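Local coordinates for phosphatidylinositol-specific phospholipase C (Listeria monocytogenes, PDB 2PLC), which is a bacterial member of the phosphatidylinositol-specific phospholipase C family, built on a TIM-barrel-like fold, at residues K4-L16 / Q91-M103. Sequence-based numbering, arbitrary orientation.
Sequences KQWMSALPDTTNL and QFLKKNPKETIIM
The carboxylate of Glu99 is bound by two successive backbone amides of the N-terminal segment: Met7 N donates to Glu99 OE1 at 3.0 Å, on the syn lone pair, and Ser8 N to Glu99 OE2 at 2.9 Å, likewise from the syn side but 28° out of the carboxylate plane. With CG anti to the carbonyl carbon, the Glu99 chain bends at chi2 (-57°) to bring its carboxylate to these N-H groups, which lie where residues 6-8 take helical backbone angles. Arg59 forms a salt bridge with Glu99 OE1, so the buried charge is met by a cation as well as by amides, which probably favours its ionised form. Farther along, Gln5 NE2 donates a hydrogen bond to Asn96 OD1 at 2.9 Å, in the carbonyl plane of Asn96 and on a lone pair, with the two amide planes nearly perpendicular (87°). The other branch of Asn96, ND2, turns back to Phe92 O and lies above one face of the Phe92 ring, offset toward its rim, fixing the amide just past the C-terminus of helix 82-95. The contact thus ties the segment preceding strand 20-24 to the alpha-beta connection between helix 82-95 and strand 101-107, at one end of the TIM-type barrel. Here Ser8 CB presses tightly on Lys98 CB, at 3.3 Å. Toward the interior, Met7 crosses Thr100 at about a right angle, its SD 3.4 Å from Thr100 CG2 and accepting a weak hydrogen bond from Thr100 N, while Met7 CG sits over the centre of the Trp6 ring. Leu16 continues this apolar layer, bringing CD2 to 4.3 Å from Ile102 CD1, and Leu16 also touches Leu153 of strand 152-157.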
ATOM      1  N   LYS A   4      -0.690 -16.406  -2.793  1.00 33.18           N
ATOM      2  CA  LYS A   4       0.553 -16.076  -3.485  1.00 33.17           C
ATOM      3  C   LYS A   4       0.320 -15.604  -4.927  1.00 31.94           C
ATOM      4  O   LYS A   4       1.124 -14.847  -5.475  1.00 33.26           O
ATOM      5  CB  LYS A   4       1.490 -17.284  -3.455  1.00 37.53           C
ATOM      6  CG  LYS A   4       2.897 -17.002  -3.940  1.00 48.97           C
ATOM      7  CD  LYS A   4       3.824 -18.163  -3.626  1.00 60.71           C
ATOM      8  CE  LYS A   4       3.400 -19.437  -4.345  1.00 63.52           C
ATOM      9  NZ  LYS A   4       4.246 -20.598  -3.949  1.00 68.23           N
ATOM     10  N   GLN A   5      -0.791 -16.035  -5.525  1.00 34.53           N
ATOM     11  CA  GLN A   5      -1.124 -15.656  -6.898  1.00 33.15           C
ATOM     12  C   GLN A   5      -2.615 -15.404  -7.079  1.00 29.45           C
ATOM     13  O   GLN A   5      -3.191 -15.796  -8.091  1.00 32.26           O
ATOM     14  CB  GLN A   5      -0.682 -16.753  -7.873  1.00 37.57           C
ATOM     15  CG  GLN A   5       0.803 -17.075  -7.827  1.00 50.26           C
ATOM     16  CD  GLN A   5       1.234 -18.028  -8.922  1.00 54.30           C
ATOM     17  OE1 GLN A   5       0.453 -18.862  -9.381  1.00 55.06           O
ATOM     18  NE2 GLN A   5       2.487 -17.904  -9.354  1.00 55.71           N
ATOM     19  N   TRP A   6      -3.234 -14.719  -6.121  1.00 28.84           N
ATOM     20  CA  TRP A   6      -4.669 -14.450  -6.194  1.00 22.78           C
ATOM     21  C   TRP A   6      -5.115 -13.529  -7.326  1.00 26.05           C
ATOM     22  O   TRP A   6      -6.178 -13.747  -7.907  1.00 31.17           O
ATOM     23  CB  TRP A   6      -5.213 -13.950  -4.850  1.00 23.14           C
ATOM     24  CG  TRP A   6      -4.746 -12.573  -4.412  1.00 24.34           C
ATOM     25  CD1 TRP A   6      -3.608 -12.273  -3.709  1.00 25.78           C
ATOM     26  CD2 TRP A   6      -5.460 -11.335  -4.561  1.00 25.87           C
ATOM     27  NE1 TRP A   6      -3.579 -10.930  -3.401  1.00 19.63           N
ATOM     28  CE2 TRP A   6      -4.700 -10.331  -3.910  1.00 23.36           C
ATOM     29  CE3 TRP A   6      -6.670 -10.977  -5.174  1.00 21.57           C
ATOM     30  CZ2 TRP A   6      -5.113  -8.997  -3.857  1.00 21.37           C
ATOM     31  CZ3 TRP A   6      -7.079  -9.650  -5.120  1.00 21.47           C
ATOM     32  CH2 TRP A   6      -6.303  -8.675  -4.465  1.00 22.24           C
ATOM     33  N   MET A   7      -4.306 -12.526  -7.662  1.00 23.57           N
ATOM     34  CA  MET A   7      -4.664 -11.589  -8.732  1.00 28.18           C
ATOM     35  C   MET A   7      -4.611 -12.196 -10.132  1.00 29.32           C
ATOM     36  O   MET A   7      -5.286 -11.721 -11.043  1.00 30.39           O
ATOM     37  CB  MET A   7      -3.782 -10.337  -8.687  1.00 25.12           C
ATOM     38  CG  MET A   7      -3.909  -9.534  -7.405  1.00 21.28           C
ATOM     39  SD  MET A   7      -2.974  -8.020  -7.476  1.00 23.53           S
ATOM     40  CE  MET A   7      -4.256  -6.813  -7.382  1.00 25.45           C
ATOM     41  N   SER A   8      -3.805 -13.239 -10.303  1.00 33.94           N
ATOM     42  CA  SER A   8      -3.670 -13.902 -11.596  1.00 34.10           C
ATOM     43  C   SER A   8      -4.985 -14.549 -12.019  1.00 32.90           C
ATOM     44  O   SER A   8      -5.244 -14.723 -13.209  1.00 41.44           O
ATOM     45  CB  SER A   8      -2.577 -14.968 -11.532  1.00 31.36           C
ATOM     46  OG  SER A   8      -2.947 -16.021 -10.666  1.00 38.76           O
ATOM     47  N   ALA A   9      -5.811 -14.897 -11.036  1.00 31.53           N
ATOM     48  CA  ALA A   9      -7.103 -15.530 -11.280  1.00 32.34           C
ATOM     49  C   ALA A   9      -8.231 -14.534 -11.585  1.00 36.30           C
ATOM     50  O   ALA A   9      -9.395 -14.921 -11.712  1.00 43.31           O
ATOM     51  CB  ALA A   9      -7.479 -16.411 -10.097  1.00 28.18           C
ATOM     52  N   LEU A  10      -7.882 -13.256 -11.700  1.00 35.31           N
ATOM     53  CA  LEU A  10      -8.860 -12.215 -11.994  1.00 33.68           C
ATOM     54  C   LEU A  10      -8.806 -11.870 -13.476  1.00 36.96           C
ATOM     55  O   LEU A  10      -7.791 -12.095 -14.135  1.00 37.24           O
ATOM     56  CB  LEU A  10      -8.586 -10.963 -11.151  1.00 32.93           C
ATOM     57  CG  LEU A  10      -8.840 -11.017  -9.640  1.00 29.92           C
ATOM     58  CD1 LEU A  10      -8.377  -9.720  -8.996  1.00 20.77           C
ATOM     59  CD2 LEU A  10     -10.315 -11.259  -9.357  1.00 27.20           C
ATOM     60  N   PRO A  11      -9.906 -11.327 -14.023  1.00 38.53           N
ATOM     61  CA  PRO A  11      -9.977 -10.951 -15.437  1.00 35.16           C
ATOM     62  C   PRO A  11      -9.036  -9.805 -15.789  1.00 36.35           C
ATOM     63  O   PRO A  11      -8.900  -8.855 -15.018  1.00 32.04           O
ATOM     64  CB  PRO A  11     -11.435 -10.514 -15.600  1.00 37.03           C
ATOM     65  CG  PRO A  11     -12.155 -11.274 -14.531  1.00 39.82           C
ATOM     66  CD  PRO A  11     -11.214 -11.148 -13.370  1.00 39.71           C
ATOM     67  N   ASP A  12      -8.404  -9.895 -16.959  1.00 31.90           N
ATOM     68  CA  ASP A  12      -7.492  -8.855 -17.443  1.00 31.86           C
ATOM     69  C   ASP A  12      -8.215  -7.528 -17.641  1.00 34.09           C
ATOM     70  O   ASP A  12      -7.604  -6.457 -17.589  1.00 37.53           O
ATOM     71  CB  ASP A  12      -6.868  -9.268 -18.777  1.00 39.27           C
ATOM     72  CG  ASP A  12      -5.667 -10.168 -18.609  1.00 45.82           C
ATOM     73  OD1 ASP A  12      -5.754 -11.164 -17.863  1.00 53.54           O
ATOM     74  OD2 ASP A  12      -4.627  -9.879 -19.233  1.00 54.74           O
ATOM     75  N   THR A  13      -9.521  -7.611 -17.871  1.00 37.28           N
ATOM     76  CA  THR A  13     -10.355  -6.440 -18.103  1.00 38.26           C
ATOM     77  C   THR A  13     -10.801  -5.718 -16.831  1.00 39.05           C
ATOM     78  O   THR A  13     -11.291  -4.591 -16.903  1.00 37.24           O
ATOM     79  CB  THR A  13     -11.606  -6.814 -18.931  1.00 39.02           C
ATOM     80  OG1 THR A  13     -12.363  -7.811 -18.233  1.00 34.51           O
ATOM     81  CG2 THR A  13     -11.202  -7.360 -20.302  1.00 33.67           C
ATOM     82  N   THR A  14     -10.642  -6.364 -15.675  1.00 34.24           N
ATOM     83  CA  THR A  14     -11.040  -5.761 -14.404  1.00 29.52           C
ATOM     84  C   THR A  14     -10.180  -4.548 -14.091  1.00 28.02           C
ATOM     85  O   THR A  14      -8.963  -4.585 -14.262  1.00 29.98           O
ATOM     86  CB  THR A  14     -10.923  -6.753 -13.232  1.00 33.08           C
ATOM     87  OG1 THR A  14     -11.648  -7.949 -13.544  1.00 42.66           O
ATOM     88  CG2 THR A  14     -11.502  -6.144 -11.959  1.00 25.20           C
ATOM     89  N   ASN A  15     -10.823  -3.463 -13.668  1.00 30.04           N
ATOM     90  CA  ASN A  15     -10.102  -2.243 -13.322  1.00 31.50           C
ATOM     91  C   ASN A  15      -9.580  -2.347 -11.890  1.00 27.88           C
ATOM     92  O   ASN A  15     -10.177  -3.011 -11.042  1.00 29.01           O
ATOM     93  CB  ASN A  15     -11.002  -1.018 -13.471  1.00 28.15           C
ATOM     94  CG  ASN A  15     -10.225   0.283 -13.399  1.00 31.48           C
ATOM     95  OD1 ASN A  15     -10.087   0.878 -12.335  1.00 36.46           O
ATOM     96  ND2 ASN A  15      -9.707   0.725 -14.534  1.00 33.50           N
ATOM     97  N   LEU A  16      -8.454  -1.702 -11.632  1.00 24.46           N
ATOM     98  CA  LEU A  16      -7.851  -1.740 -10.312  1.00 26.93           C
ATOM     99  C   LEU A  16      -8.767  -1.137  -9.247  1.00 24.14           C
ATOM    100  O   LEU A  16      -8.751  -1.567  -8.097  1.00 20.97           O
ATOM    101  CB  LEU A  16      -6.508  -1.004 -10.339  1.00 28.24           C
ATOM    102  CG  LEU A  16      -5.280  -1.678  -9.725  1.00 30.41           C
ATOM    103  CD1 LEU A  16      -5.081  -3.069 -10.306  1.00 34.20           C
ATOM    104  CD2 LEU A  16      -4.062  -0.820 -10.002  1.00 26.86           C
ATOM    105  N   GLN A  91      11.764  -9.736  -7.346  1.00 26.24           N
ATOM    106  CA  GLN A  91      11.904 -11.189  -7.339  1.00 27.36           C
ATOM    107  C   GLN A  91      10.541 -11.856  -7.206  1.00 28.79           C
ATOM    108  O   GLN A  91      10.301 -12.916  -7.787  1.00 35.77           O
ATOM    109  CB  GLN A  91      12.826 -11.646  -6.206  1.00 35.65           C
ATOM    110  CG  GLN A  91      14.305 -11.427  -6.489  1.00 57.09           C
ATOM    111  CD  GLN A  91      14.771 -12.127  -7.759  1.00 66.86           C
ATOM    112  OE1 GLN A  91      14.826 -13.357  -7.821  1.00 74.85           O
ATOM    113  NE2 GLN A  91      15.104 -11.344  -8.781  1.00 68.46           N
ATOM    114  N   PHE A  92       9.646 -11.226  -6.446  1.00 27.15           N
ATOM    115  CA  PHE A  92       8.304 -11.756  -6.246  1.00 21.45           C
ATOM    116  C   PHE A  92       7.504 -11.675  -7.541  1.00 19.55           C
ATOM    117  O   PHE A  92       6.812 -12.622  -7.912  1.00 24.23           O
ATOM    118  CB  PHE A  92       7.576 -10.982  -5.147  1.00 19.99           C
ATOM    119  CG  PHE A  92       6.161 -11.431  -4.938  1.00 21.74           C
ATOM    120  CD1 PHE A  92       5.887 -12.583  -4.217  1.00 18.18           C
ATOM    121  CD2 PHE A  92       5.101 -10.721  -5.493  1.00 23.21           C
ATOM    122  CE1 PHE A  92       4.582 -13.028  -4.051  1.00 19.42           C
ATOM    123  CE2 PHE A  92       3.786 -11.159  -5.335  1.00 17.38           C
ATOM    124  CZ  PHE A  92       3.530 -12.315  -4.613  1.00 18.28           C
ATOM    125  N   LEU A  93       7.578 -10.523  -8.202  1.00 23.10           N
ATOM    126  CA  LEU A  93       6.870 -10.307  -9.461  1.00 24.09           C
ATOM    127  C   LEU A  93       7.414 -11.166 -10.595  1.00 29.78           C
ATOM    128  O   LEU A  93       6.725 -11.402 -11.591  1.00 33.30           O
ATOM    129  CB  LEU A  93       6.934  -8.837  -9.858  1.00 19.40           C
ATOM    130  CG  LEU A  93       6.107  -7.910  -8.979  1.00 17.47           C
ATOM    131  CD1 LEU A  93       6.351  -6.471  -9.371  1.00 14.74           C
ATOM    132  CD2 LEU A  93       4.638  -8.278  -9.107  1.00 16.84           C
ATOM    133  N   LYS A  94       8.659 -11.613 -10.445  1.00 31.53           N
ATOM    134  CA  LYS A  94       9.317 -12.454 -11.437  1.00 29.05           C
ATOM    135  C   LYS A  94       8.809 -13.885 -11.284  1.00 33.07           C
ATOM    136  O   LYS A  94       8.575 -14.585 -12.268  1.00 38.48           O
ATOM    137  CB  LYS A  94      10.835 -12.407 -11.229  1.00 36.61           C
ATOM    138  CG  LYS A  94      11.646 -13.172 -12.264  1.00 52.90           C
ATOM    139  CD  LYS A  94      13.143 -13.154 -11.954  1.00 61.77           C
ATOM    140  CE  LYS A  94      13.729 -11.747 -12.036  1.00 71.02           C
ATOM    141  NZ  LYS A  94      15.212 -11.738 -11.836  1.00 70.84           N
ATOM    142  N   LYS A  95       8.608 -14.289 -10.035  1.00 33.10           N
ATOM    143  CA  LYS A  95       8.140 -15.627  -9.696  1.00 31.82           C
ATOM    144  C   LYS A  95       6.626 -15.772  -9.933  1.00 33.18           C
ATOM    145  O   LYS A  95       6.149 -16.833 -10.337  1.00 40.41           O
ATOM    146  CB  LYS A  95       8.479 -15.915  -8.232  1.00 40.09           C
ATOM    147  CG  LYS A  95       8.741 -17.377  -7.902  1.00 55.80           C
ATOM    148  CD  LYS A  95       8.119 -17.748  -6.561  1.00 63.36           C
ATOM    149  CE  LYS A  95       8.483 -16.744  -5.481  1.00 66.48           C
ATOM    150  NZ  LYS A  95       7.337 -16.531  -4.550  1.00 64.71           N
ATOM    151  N   ASN A  96       5.884 -14.699  -9.667  1.00 31.15           N
ATOM    152  CA  ASN A  96       4.430 -14.669  -9.845  1.00 31.50           C
ATOM    153  C   ASN A  96       4.144 -13.459 -10.736  1.00 29.41           C
ATOM    154  O   ASN A  96       3.675 -12.425 -10.263  1.00 27.07           O
ATOM    155  CB  ASN A  96       3.750 -14.498  -8.487  1.00 27.41           C
ATOM    156  CG  ASN A  96       4.353 -15.391  -7.427  1.00 25.30           C
ATOM    157  OD1 ASN A  96       4.003 -16.564  -7.313  1.00 27.05           O
ATOM    158  ND2 ASN A  96       5.290 -14.847  -6.660  1.00 31.37           N
ATOM    159  N   PRO A  97       4.391 -13.601 -12.052  1.00 28.87           N
ATOM    160  CA  PRO A  97       4.221 -12.591 -13.102  1.00 33.15           C
ATOM    161  C   PRO A  97       2.844 -12.002 -13.424  1.00 33.66           C
ATOM    162  O   PRO A  97       2.755 -11.082 -14.235  1.00 32.08           O
ATOM    163  CB  PRO A  97       4.842 -13.273 -14.317  1.00 29.21           C
ATOM    164  CG  PRO A  97       4.466 -14.691 -14.105  1.00 29.91           C
ATOM    165  CD  PRO A  97       4.779 -14.894 -12.648  1.00 26.02           C
ATOM    166  N   LYS A  98       1.778 -12.517 -12.819  1.00 31.83           N
ATOM    167  CA  LYS A  98       0.450 -11.973 -13.097  1.00 38.85           C
ATOM    168  C   LYS A  98      -0.051 -11.035 -12.002  1.00 35.98           C
ATOM    169  O   LYS A  98      -1.075 -10.373 -12.167  1.00 40.85           O
ATOM    170  CB  LYS A  98      -0.564 -13.094 -13.344  1.00 44.01           C
ATOM    171  CG  LYS A  98      -0.370 -13.858 -14.654  1.00 52.41           C
ATOM    172  CD  LYS A  98      -0.587 -12.960 -15.864  1.00 59.40           C
ATOM    173  CE  LYS A  98      -0.399 -13.723 -17.166  1.00 67.70           C
ATOM    174  NZ  LYS A  98      -0.599 -12.844 -18.351  1.00 67.18           N
ATOM    175  N   GLU A  99       0.686 -10.971 -10.895  1.00 30.45           N
ATOM    176  CA  GLU A  99       0.328 -10.114  -9.770  1.00 24.76           C
ATOM    177  C   GLU A  99       0.779  -8.684 -10.022  1.00 21.52           C
ATOM    178  O   GLU A  99       1.618  -8.433 -10.880  1.00 24.60           O
ATOM    179  CB  GLU A  99       0.984 -10.618  -8.482  1.00 21.99           C
ATOM    180  CG  GLU A  99       0.708 -12.069  -8.147  1.00 19.55           C
ATOM    181  CD  GLU A  99      -0.765 -12.379  -8.041  1.00 18.25           C
ATOM    182  OE1 GLU A  99      -1.426 -11.848  -7.130  1.00 22.17           O
ATOM    183  OE2 GLU A  99      -1.262 -13.169  -8.864  1.00 28.61           O
ATOM    184  N   THR A 100       0.188  -7.748  -9.286  1.00 24.34           N
ATOM    185  CA  THR A 100       0.536  -6.336  -9.394  1.00 20.29           C
ATOM    186  C   THR A 100       0.651  -5.767  -7.989  1.00 23.37           C
ATOM    187  O   THR A 100      -0.089  -6.154  -7.083  1.00 25.26           O
ATOM    188  CB  THR A 100      -0.498  -5.517 -10.218  1.00 23.09           C
ATOM    189  OG1 THR A 100      -0.229  -4.113 -10.065  1.00 27.52           O
ATOM    190  CG2 THR A 100      -1.911  -5.805  -9.769  1.00 34.89           C
ATOM    191  N   ILE A 101       1.603  -4.864  -7.803  1.00 29.16           N
ATOM    192  CA  ILE A 101       1.821  -4.266  -6.500  1.00 26.78           C
ATOM    193  C   ILE A 101       1.707  -2.759  -6.565  1.00 25.64           C
ATOM    194  O   ILE A 101       2.210  -2.120  -7.488  1.00 30.13           O
ATOM    195  CB  ILE A 101       3.194  -4.695  -5.923  1.00 25.62           C
ATOM    196  CG1 ILE A 101       3.180  -6.203  -5.676  1.00 20.79           C
ATOM    197  CG2 ILE A 101       3.513  -3.940  -4.636  1.00 24.32           C
ATOM    198  CD1 ILE A 101       4.483  -6.769  -5.224  1.00 33.41           C
ATOM    199  N   ILE A 102       0.950  -2.211  -5.623  1.00 23.78           N
ATOM    200  CA  ILE A 102       0.762  -0.775  -5.528  1.00 21.08           C
ATOM    201  C   ILE A 102       1.710  -0.360  -4.416  1.00 19.32           C
ATOM    202  O   ILE A 102       1.656  -0.904  -3.317  1.00 20.96           O
ATOM    203  CB  ILE A 102      -0.684  -0.428  -5.167  1.00 18.36           C
ATOM    204  CG1 ILE A 102      -1.631  -1.073  -6.183  1.00 21.04           C
ATOM    205  CG2 ILE A 102      -0.865   1.090  -5.134  1.00 15.35           C
ATOM    206  CD1 ILE A 102      -3.080  -0.996  -5.803  1.00 22.93           C
ATOM    207  N   MET A 103       2.581   0.598  -4.709  1.00 18.77           N
ATOM    208  CA  MET A 103       3.569   1.029  -3.745  1.00 10.65           C
ATOM    209  C   MET A 103       3.642   2.519  -3.490  1.00 15.65           C
ATOM    210  O   MET A 103       3.896   3.313  -4.392  1.00 19.83           O
ATOM    211  CB  MET A 103       4.945   0.519  -4.181  1.00 17.90           C
ATOM    212  CG  MET A 103       6.092   0.979  -3.302  1.00 20.31           C
ATOM    213  SD  MET A 103       7.665   0.370  -3.908  1.00 29.23           S
ATOM    214  CE  MET A 103       8.429   1.882  -4.414  1.00 25.19           C
TER